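Polyketide biosynthesis cytochrome P450 PksS (Bacillus subtilis, PDB 4YZR) is a heme-containing monooxygenase that acts on dihydrobacillaene in the biosynthesis of the polyketide antibiotic bacillaene. Local coordinates at residues R372-V380 against E397-K405. Sequence-based numbering, arbitrary orientation.
Sequences RFPDIELAV and ESLPVSLSK
Glu-377 and Ser-402 form an antiparallel hydrogen-bonded pair: Glu-377 N donates to Ser-402 O at 3.0 Å, and Ser-402 N returns a bond to Glu-377 O at 2.8 Å. Each carbonyl also receives a CA-H...O contact, Ser-402 O from Ile-376 CA and Glu-377 O from Val-401 CA. Just past the end of strand 377-378, Ala-379 N donates to Pro-400 O at 2.9 Å from a position tilted 35° out of the carbonyl plane. Proline suits this place because the bond asks only for its carbonyl. On the other side of the pair the segments have separated by Asp-375 and Ser-404, and two waters bridge them. One accepts from Asp-375 N and donates to Leu-403 O; the second joins Asp-375 O to Ser-402 OG. With chi1 at 170°, the small serine hydroxyl lies opposite its own N and meets that water at the partly exposed edge.

A type I beta turn from Phe-373 to Ile-376, closed by Ile-376 N to Phe-373 O, brings the chain off helix 355-372 into strand 377-378. At its start, Phe-373 offers a flat ring: Leu-403 CD2 lies over one face, 4.0 Å from the centroid in a CH-pi contact, while Arg-372 CG covers the opposite face. Branched Ile-376 and Val-401 fill the buried side, CG1 against CB. The Leu-378 and Leu-399 side chains meet at about a right angle, CD1 to CD1 at 3.5 Å. Val-380 CG1 rests against Pro-400 CD. Helix 228-259 backs Ile-376 and Val-401 through Leu-258, Leu-378 through Leu-255 and Leu-399 through Thr-254; helix 119-133 packs on Phe-373.

Strand 400-402 is the middle of three, bonded on its other edge to strand 138-140. Main-chain bonds thus set the register, apolar side chains fasten the small sheet to the helices, and Glu-377 and Asp-375 remain exposed, where charge is easily solvated.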
loop_
_atom_site.group_PDB
_atom_site.type_symbol
_atom_site.label_atom_id
_atom_site.label_comp_id
_atom_site.label_asym_id
_atom_site.label_seq_id
_atom_site.Cartn_x
_atom_site.Cartn_y
_atom_site.Cartn_z
ATOM N N ARG A 372 -11.787 14.472 17.407
ATOM C CA ARG A 372 -11.000 14.942 18.527
ATOM C C ARG A 372 -10.517 16.327 18.256
ATOM O O ARG A 372 -10.447 17.157 19.252
ATOM C CB ARG A 372 -9.814 14.039 18.845
ATOM C CG ARG A 372 -9.181 14.433 20.143
ATOM C CD ARG A 372 -10.008 13.933 21.368
ATOM N NE ARG A 372 -10.061 12.492 21.465
ATOM C CZ ARG A 372 -9.244 11.740 22.196
ATOM N NH1 ARG A 372 -8.261 12.279 22.887
ATOM N NH2 ARG A 372 -9.276 10.416 22.132
ATOM N N PHE A 373 -10.101 16.667 17.065
ATOM C CA PHE A 373 -9.472 17.901 16.751
ATOM C C PHE A 373 -10.207 18.590 15.646
ATOM O O PHE A 373 -9.680 18.720 14.578
ATOM C CB PHE A 373 -7.983 17.706 16.431
ATOM C CG PHE A 373 -7.219 17.078 17.511
ATOM C CD1 PHE A 373 -6.995 17.783 18.699
ATOM C CD2 PHE A 373 -6.701 15.762 17.407
ATOM C CE1 PHE A 373 -6.286 17.230 19.740
ATOM C CE2 PHE A 373 -5.975 15.229 18.387
ATOM C CZ PHE A 373 -5.757 15.924 19.621
ATOM N N PRO A 374 -11.387 19.158 15.920
ATOM C CA PRO A 374 -12.176 19.808 14.863
ATOM C C PRO A 374 -11.487 20.989 14.253
ATOM O O PRO A 374 -11.791 21.339 13.105
ATOM C CB PRO A 374 -13.458 20.293 15.570
ATOM C CG PRO A 374 -13.134 20.326 16.967
ATOM C CD PRO A 374 -12.077 19.231 17.228
ATOM N N ASP A 375 -10.572 21.599 14.967
ATOM C CA ASP A 375 -9.838 22.781 14.482
ATOM C C ASP A 375 -8.487 22.519 13.820
ATOM O O ASP A 375 -7.679 23.371 13.528
ATOM C CB ASP A 375 -9.676 23.832 15.605
ATOM C CG ASP A 375 -11.010 24.352 16.134
ATOM O OD1 ASP A 375 -11.957 24.432 15.363
ATOM O OD2 ASP A 375 -11.073 24.616 17.325
ATOM N N ILE A 376 -8.253 21.214 13.597
ATOM C CA ILE A 376 -6.968 20.849 12.996
ATOM C C ILE A 376 -6.690 21.596 11.664
ATOM O O ILE A 376 -7.610 21.793 10.832
ATOM C CB ILE A 376 -6.892 19.329 12.780
ATOM C CG1 ILE A 376 -5.528 18.901 12.313
ATOM C CG2 ILE A 376 -7.996 18.886 11.829
ATOM C CD1 ILE A 376 -5.337 17.363 12.289
ATOM N N GLU A 377 -5.441 22.004 11.473
ATOM C CA GLU A 377 -5.017 22.785 10.309
ATOM C C GLU A 377 -3.584 22.483 9.963
ATOM O O GLU A 377 -2.771 22.195 10.797
ATOM C CB GLU A 377 -5.182 24.314 10.641
ATOM C CG GLU A 377 -4.818 25.314 9.589
ATOM C CD GLU A 377 -5.020 26.728 10.154
ATOM O OE1 GLU A 377 -5.920 27.460 9.650
ATOM O OE2 GLU A 377 -4.308 27.080 11.122
ATOM N N LEU A 378 -3.296 22.537 8.668
ATOM C CA LEU A 378 -1.953 22.328 8.191
ATOM C C LEU A 378 -0.960 23.351 8.715
ATOM O O LEU A 378 -1.372 24.559 8.837
ATOM C CB LEU A 378 -2.012 22.281 6.646
ATOM C CG LEU A 378 -0.929 21.657 5.847
ATOM C CD1 LEU A 378 -0.711 20.214 6.240
ATOM C CD2 LEU A 378 -1.350 21.780 4.381
ATOM N N ALA A 379 0.216 23.016 9.158
ATOM C CA ALA A 379 1.194 23.956 9.753
ATOM C C ALA A 379 2.493 23.809 8.964
ATOM O O ALA A 379 3.570 23.896 9.504
ATOM C CB ALA A 379 1.433 23.611 11.194
ATOM N N VAL A 380 2.391 23.603 7.647
ATOM C CA VAL A 380 3.556 23.524 6.709
ATOM C C VAL A 380 3.070 24.103 5.414
ATOM O O VAL A 380 1.944 23.865 4.991
ATOM C CB VAL A 380 4.020 22.060 6.518
ATOM C CG1 VAL A 380 2.911 21.151 6.061
ATOM C CG2 VAL A 380 5.219 21.966 5.600
ATOM N N GLU A 397 7.190 12.258 4.718
ATOM C CA GLU A 397 8.150 12.100 5.806
ATOM C C GLU A 397 7.641 12.637 7.141
ATOM O O GLU A 397 7.890 12.038 8.152
ATOM C CB GLU A 397 9.422 12.883 5.361
ATOM C CG GLU A 397 10.687 12.890 6.174
ATOM C CD GLU A 397 11.755 13.724 5.397
ATOM O OE1 GLU A 397 12.001 14.928 5.693
ATOM O OE2 GLU A 397 12.301 13.211 4.376
ATOM N N SER A 398 6.922 13.733 7.050
ATOM C CA SER A 398 6.323 14.390 8.226
ATOM C C SER A 398 5.168 15.179 7.761
ATOM O O SER A 398 4.968 15.523 6.588
ATOM C CB SER A 398 7.371 15.291 8.922
ATOM O OG SER A 398 7.782 16.258 8.044
ATOM N N LEU A 399 4.298 15.532 8.717
ATOM C CA LEU A 399 3.069 16.253 8.448
ATOM C C LEU A 399 2.713 17.154 9.654
ATOM O O LEU A 399 1.902 16.771 10.487
ATOM C CB LEU A 399 1.890 15.367 8.089
ATOM C CG LEU A 399 0.570 16.039 7.721
ATOM C CD1 LEU A 399 0.735 17.034 6.668
ATOM C CD2 LEU A 399 -0.492 15.020 7.266
ATOM N N PRO A 400 3.402 18.347 9.704
ATOM C CA PRO A 400 3.098 19.242 10.824
ATOM C C PRO A 400 1.743 19.837 10.780
ATOM O O PRO A 400 1.380 20.375 9.747
ATOM C CB PRO A 400 4.222 20.287 10.696
ATOM C CG PRO A 400 5.222 19.839 9.705
ATOM C CD PRO A 400 4.472 18.844 8.847
ATOM N N VAL A 401 0.968 19.825 11.869
ATOM C CA VAL A 401 -0.307 20.393 11.974
ATOM C C VAL A 401 -0.411 21.177 13.303
ATOM O O VAL A 401 0.304 20.942 14.236
ATOM C CB VAL A 401 -1.469 19.323 11.949
ATOM C CG1 VAL A 401 -1.410 18.537 10.623
ATOM C CG2 VAL A 401 -1.420 18.364 13.056
ATOM N N SER A 402 -1.381 22.110 13.245
ATOM C CA SER A 402 -1.870 22.773 14.490
ATOM C C SER A 402 -3.100 22.045 14.873
ATOM O O SER A 402 -3.970 21.764 14.032
ATOM C CB SER A 402 -2.147 24.218 14.134
ATOM O OG SER A 402 -2.832 24.792 15.232
ATOM N N LEU A 403 -3.231 21.661 16.126
ATOM C CA LEU A 403 -4.384 20.952 16.628
ATOM C C LEU A 403 -5.430 21.842 17.256
ATOM O O LEU A 403 -6.585 21.467 17.252
ATOM C CB LEU A 403 -3.964 19.885 17.636
ATOM C CG LEU A 403 -3.017 18.790 17.192
ATOM C CD1 LEU A 403 -2.534 17.936 18.318
ATOM C CD2 LEU A 403 -3.614 17.885 16.087
ATOM N N SER A 404 -4.993 22.878 17.959
ATOM C CA SER A 404 -5.813 23.799 18.809
ATOM C C SER A 404 -4.992 25.053 19.052
ATOM O O SER A 404 -3.882 25.163 18.672
ATOM C CB SER A 404 -6.165 23.061 20.110
ATOM O OG SER A 404 -5.035 22.907 20.960
ATOM N N LYS A 405 -5.520 26.133 19.692
ATOM C CA LYS A 405 -4.718 27.362 19.996
ATOM C C LYS A 405 -3.439 27.263 20.938
ATOM O O LYS A 405 -3.349 26.471 21.946
ATOM C CB LYS A 405 -5.667 28.412 20.627
ATOM C CG LYS A 405 -6.750 28.919 19.686
ATOM C CD LYS A 405 -7.769 29.741 20.533
ATOM C CE LYS A 405 -8.701 30.509 19.645
ATOM N NZ LYS A 405 -9.196 29.651 18.521
HETATM O O HOH W 1 -9.175 21.105 17.421
HETATM O O HOH W 2 -5.618 24.690 15.071
#